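Local coordinates for protein probable glutathione S-transferase 5 (Caenorhabditis elegans, PDB 1ZL9) that conjugates reduced glutathione to a wide range of hydrophobic electrophiles, as a sigma-class glutathione transferase, at residues Asn80-Thr83 / Ala84-Ala88; Pro129-Glu132 / Lys133-Phe137. One frame throughout, in Å; residues are numbered along the deposited sequence.

Contact 1: Asn80-Thr83 / Ala84-Ala88; sequences NGKT and AWEEA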
loop_
_atom_site.group_PDB
_atom_site.type_symbol
_atom_site.label_atom_id
_atom_site.label_comp_id
_atom_site.label_asym_id
_atom_site.label_seq_id
_atom_site.Cartn_x
_atom_site.Cartn_y
_atom_site.Cartn_z
ATOM N N ASN A 80 -2.286 6.698 -14.111
ATOM C CA ASN A 80 -1.440 5.859 -13.261
ATOM C C ASN A 80 0.010 5.730 -13.745
ATOM O O ASN A 80 0.764 5.030 -13.140
ATOM C CB ASN A 80 -2.050 4.428 -13.097
ATOM C CG ASN A 80 -1.424 3.640 -11.909
ATOM O OD1 ASN A 80 -1.343 4.168 -10.828
ATOM N ND2 ASN A 80 -1.072 2.337 -12.115
ATOM N N GLY A 81 0.392 6.421 -14.816
ATOM C CA GLY A 81 1.644 6.193 -15.478
ATOM C C GLY A 81 1.388 5.822 -16.942
ATOM O O GLY A 81 0.390 5.147 -17.265
ATOM N N LYS A 82 2.278 6.277 -17.814
ATOM C CA LYS A 82 2.142 6.082 -19.274
ATOM C C LYS A 82 2.783 4.775 -19.752
ATOM O O LYS A 82 2.617 4.406 -20.914
ATOM C CB LYS A 82 2.795 7.192 -20.053
ATOM C CG LYS A 82 2.264 8.636 -19.756
ATOM C CD LYS A 82 3.450 9.648 -19.649
ATOM C CE LYS A 82 3.833 10.487 -20.912
ATOM N NZ LYS A 82 4.216 11.938 -20.588
ATOM N N THR A 83 3.543 4.117 -18.902
ATOM C CA THR A 83 4.203 2.839 -19.240
ATOM C C THR A 83 4.139 2.003 -17.976
ATOM O O THR A 83 3.878 2.533 -16.899
ATOM C CB THR A 83 5.689 3.002 -19.618
ATOM O OG1 THR A 83 6.461 3.434 -18.495
ATOM C CG2 THR A 83 5.925 4.092 -20.639
ATOM N N ALA A 84 4.319 0.708 -18.117
ATOM C CA ALA A 84 4.338 -0.195 -16.964
ATOM C C ALA A 84 5.361 0.227 -15.934
ATOM O O ALA A 84 5.097 0.108 -14.744
ATOM C CB ALA A 84 4.564 -1.640 -17.408
ATOM N N TRP A 85 6.503 0.766 -16.356
ATOM C CA TRP A 85 7.523 1.200 -15.420
ATOM C C TRP A 85 7.080 2.489 -14.651
ATOM O O TRP A 85 7.320 2.623 -13.477
ATOM C CB TRP A 85 8.857 1.431 -16.152
ATOM C CG TRP A 85 10.000 1.635 -15.237
ATOM C CD1 TRP A 85 10.689 2.802 -15.060
ATOM C CD2 TRP A 85 10.593 0.687 -14.340
ATOM N NE1 TRP A 85 11.650 2.621 -14.111
ATOM C CE2 TRP A 85 11.638 1.334 -13.680
ATOM C CE3 TRP A 85 10.382 -0.653 -14.076
ATOM C CZ2 TRP A 85 12.428 0.716 -12.736
ATOM C CZ3 TRP A 85 11.198 -1.276 -13.151
ATOM C CH2 TRP A 85 12.189 -0.592 -12.489
ATOM N N GLU A 86 6.453 3.437 -15.335
ATOM C CA GLU A 86 5.921 4.618 -14.657
ATOM C C GLU A 86 4.833 4.216 -13.627
ATOM O O GLU A 86 4.824 4.736 -12.564
ATOM C CB GLU A 86 5.335 5.565 -15.645
ATOM C CG GLU A 86 6.396 6.330 -16.444
ATOM C CD GLU A 86 5.805 7.555 -17.150
ATOM O OE1 GLU A 86 4.560 7.897 -17.024
ATOM O OE2 GLU A 86 6.595 8.192 -17.878
ATOM N N GLU A 87 3.976 3.265 -13.964
ATOM C CA GLU A 87 2.914 2.808 -13.054
ATOM C C GLU A 87 3.527 2.226 -11.784
ATOM O O GLU A 87 3.028 2.464 -10.722
ATOM C CB GLU A 87 2.011 1.770 -13.754
ATOM C CG GLU A 87 1.203 2.267 -14.948
ATOM C CD GLU A 87 0.087 1.330 -15.393
ATOM O OE1 GLU A 87 0.094 0.959 -16.555
ATOM O OE2 GLU A 87 -0.845 0.990 -14.624
ATOM N N ALA A 88 4.615 1.474 -11.922
ATOM C CA ALA A 88 5.350 0.917 -10.779
ATOM C C ALA A 88 5.962 2.012 -9.937
ATOM O O ALA A 88 5.946 1.932 -8.713
ATOM C CB ALA A 88 6.445 -0.056 -11.234
HETATM O O HOH W 1 0.524 3.198 -9.255
HETATM O O HOH W 2 0.743 0.554 -10.638
HETATM O O HOH W 3 0.540 2.594 -18.605
HETATM O O HOH W 4 6.388 10.333 -19.268
#

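Contact 2: Pro129-Glu132 / Lys133-Phe137; sequences PAFE and KFYGF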
loop_
_atom_site.group_PDB
_atom_site.type_symbol
_atom_site.label_atom_id
_atom_site.label_comp_id
_atom_site.label_asym_id
_atom_site.label_seq_id
_atom_site.Cartn_x
_atom_site.Cartn_y
_atom_site.Cartn_z
ATOM N N PRO A 129 10.443 15.437 11.612
ATOM C CA PRO A 129 11.380 14.462 11.068
ATOM C C PRO A 129 10.765 13.592 9.939
ATOM O O PRO A 129 11.383 13.328 8.911
ATOM C CB PRO A 129 11.726 13.605 12.280
ATOM C CG PRO A 129 11.573 14.548 13.490
ATOM C CD PRO A 129 10.346 15.339 13.080
ATOM N N ALA A 130 9.514 13.174 10.098
ATOM C CA ALA A 130 8.879 12.383 9.039
ATOM C C ALA A 130 8.718 13.147 7.701
ATOM O O ALA A 130 8.962 12.610 6.582
ATOM C CB ALA A 130 7.542 11.890 9.521
ATOM N N PHE A 131 8.226 14.350 7.858
ATOM C CA PHE A 131 7.954 15.283 6.797
ATOM C C PHE A 131 9.234 15.593 6.059
ATOM O O PHE A 131 9.249 15.576 4.869
ATOM C CB PHE A 131 7.380 16.587 7.369
ATOM C CG PHE A 131 7.270 17.687 6.375
ATOM C CD1 PHE A 131 6.255 17.674 5.419
ATOM C CD2 PHE A 131 8.152 18.770 6.433
ATOM C CE1 PHE A 131 6.159 18.701 4.500
ATOM C CE2 PHE A 131 8.088 19.797 5.541
ATOM C CZ PHE A 131 7.051 19.755 4.536
ATOM N N GLU A 132 10.294 15.882 6.788
ATOM C CA GLU A 132 11.564 16.273 6.148
ATOM C C GLU A 132 12.201 15.084 5.408
ATOM O O GLU A 132 12.743 15.229 4.302
ATOM C CB GLU A 132 12.500 16.871 7.201
ATOM C CG GLU A 132 11.938 18.239 7.603
ATOM C CD GLU A 132 12.784 19.077 8.553
ATOM O OE1 GLU A 132 13.867 18.621 8.955
ATOM O OE2 GLU A 132 12.321 20.210 8.882
ATOM N N LYS A 133 12.071 13.897 5.949
ATOM C CA LYS A 133 12.579 12.723 5.252
ATOM C C LYS A 133 11.810 12.484 3.943
ATOM O O LYS A 133 12.393 12.309 2.887
ATOM C CB LYS A 133 12.467 11.531 6.173
ATOM C CG LYS A 133 12.717 10.179 5.564
ATOM C CD LYS A 133 12.834 9.083 6.663
ATOM C CE LYS A 133 12.077 7.792 6.364
ATOM N NZ LYS A 133 11.302 7.238 7.659
ATOM N N PHE A 134 10.480 12.503 4.021
ATOM C CA PHE A 134 9.682 12.130 2.903
ATOM C C PHE A 134 9.712 13.190 1.825
ATOM O O PHE A 134 9.790 12.860 0.675
ATOM C CB PHE A 134 8.205 11.882 3.358
ATOM C CG PHE A 134 7.291 11.571 2.200
ATOM C CD1 PHE A 134 6.243 12.420 1.866
ATOM C CD2 PHE A 134 7.570 10.463 1.374
ATOM C CE1 PHE A 134 5.414 12.125 0.784
ATOM C CE2 PHE A 134 6.713 10.162 0.285
ATOM C CZ PHE A 134 5.671 11.056 -0.015
ATOM N N TYR A 135 9.664 14.467 2.215
ATOM C CA TYR A 135 9.707 15.562 1.243
ATOM C C TYR A 135 11.082 15.608 0.525
ATOM O O TYR A 135 11.168 15.972 -0.622
ATOM C CB TYR A 135 9.265 16.879 1.885
ATOM C CG TYR A 135 7.765 17.041 1.742
ATOM C CD1 TYR A 135 6.879 16.138 2.372
ATOM C CD2 TYR A 135 7.222 18.049 0.930
ATOM C CE1 TYR A 135 5.476 16.203 2.160
ATOM C CE2 TYR A 135 5.856 18.129 0.688
ATOM C CZ TYR A 135 4.957 17.214 1.315
ATOM O OH TYR A 135 3.583 17.328 1.090
ATOM N N GLY A 136 12.125 15.133 1.154
ATOM C CA GLY A 136 13.419 15.036 0.470
ATOM C C GLY A 136 13.336 13.988 -0.626
ATOM O O GLY A 136 13.859 14.195 -1.719
ATOM N N PHE A 137 12.599 12.905 -0.378
ATOM C CA PHE A 137 12.410 11.939 -1.431
ATOM C C PHE A 137 11.542 12.534 -2.582
ATOM O O PHE A 137 11.795 12.252 -3.762
ATOM C CB PHE A 137 11.749 10.692 -0.917
ATOM C CG PHE A 137 12.535 9.943 0.108
ATOM C CD1 PHE A 137 11.890 9.348 1.160
ATOM C CD2 PHE A 137 13.900 9.747 -0.027
ATOM C CE1 PHE A 137 12.650 8.590 2.133
ATOM C CE2 PHE A 137 14.624 8.990 0.935
ATOM C CZ PHE A 137 13.982 8.432 1.993
#

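Contact 1: Asn80-Thr83 / Ala84-Ala88
Gly81 sits where the chain packs closely against the first turn of helix 84-112. Its CA is 4.4 Å from the CA of Glu87, its positive phi of 122° would press a CB into the preceding carbonyl, and a CB would also clash with Glu87 N, so glycine suits the place. Close by, the CA-H of Glu87 points at Asn80 O. The amide of Asn80 is gripped as well: ND2, with Glu87 OE2 lying almost in the amide plane, gives that oxygen a hydrogen bond of 2.9 Å on its anti lone pair, and the amide and carboxylate planes stand 80° apart. Asn80 OD1 accepts a hydrogen bond from Trp157 NE1, while Glu87 OE2 also forms a salt bridge with Arg75 of the second subunit. A water bridges Gly81 O and Glu87 OE1.

The loop leaving helix 66-76 here enters the N-terminus of helix 84-112, linking the thioredoxin-like domain to the all-helical one. Thr83 is the N-cap: with chi1 at 66°, its OG1 turns back to accept from Glu86 N at 3.2 Å. Glu86 OE1, three residues past the cap, accepts instead from Lys82 N, one residue before it, at 2.9 Å and from above the carboxylate plane.

The solvent side belongs to Lys82 and Thr83. There a water donates to Glu86 OE2 and is weakly held by Lys82 NZ, whose stronger partner is Ser154 OG.

Contact 2: Pro129-Glu132 / Lys133-Phe137
The rings of Phe131 and Tyr135, one helical turn apart, lean on each other obliquely, with centroids 4.3 Å apart and planes at 33°. Phe131 does the touching with a corner: its CE1 stands over the centre of one Tyr135 face, 3.4 Å from Tyr135 CD1, while Tyr135 CB lies over a face of the Phe131 ring. Phe131 reaches this position because its CG is anti to the backbone N (chi1 171°), which swings the ring forward, toward the C-terminal end and Tyr135. Phe176 meets both rings, edge-to-face in the case of Phe131, and Leu169 of helix 157-171 also packs on Phe131. Aromatic residues suit this buried side because they offer broad apolar surfaces to helices 84-112 and 157-171 and to the loop holding Phe176 and Phe179; the hydroxyl of Tyr135 is satisfied by Ser166 OG.

Phe134 turns to another side, where its ring stacks on Tyr100 of helix 84-112. Lys133, at the exposed side, sends its long chain to a salt bridge between NZ and Glu103.

The backbone carries i to i+4 bonds: Tyr135 N to Phe131 O measures 2.9 Å, and Phe134 N to Ala130 O measures 3.0 Å, but Gly136 N to Glu132 O lengthens to 3.2 Å. Pro129 has no N-H to give to the preceding turn, and the helix is kinked there, yet its carbonyl O still accepts from Lys133 N at 3.1 Å. Such a long helix, with aromatic side chains wedged against its neighbours, belongs to the all-helical C-terminal domain of the glutathione transferase fold.

Both contacts are local: contact 1 spans the interdomain loop and the start of helix 84-112, contact 2 lies within the next helix, 119-145, with centres about 24 Å apart and no touch between them. Contact 1 marks a helix beginning, so its chemistry is polar: side chains and waters meet backbone groups of the first turn and of the loop before it. In contact 2 main-chain bonds run mostly i to i+4, with aromatics on the buried face and charged side chains on the outer one. Both are partly buried, and contact 1 meets the second subunit through both charge (Glu87) and an aromatic ring (Trp85), contact 2 through Phe137, whose ring meets Phe50 of that subunit edge-to-face.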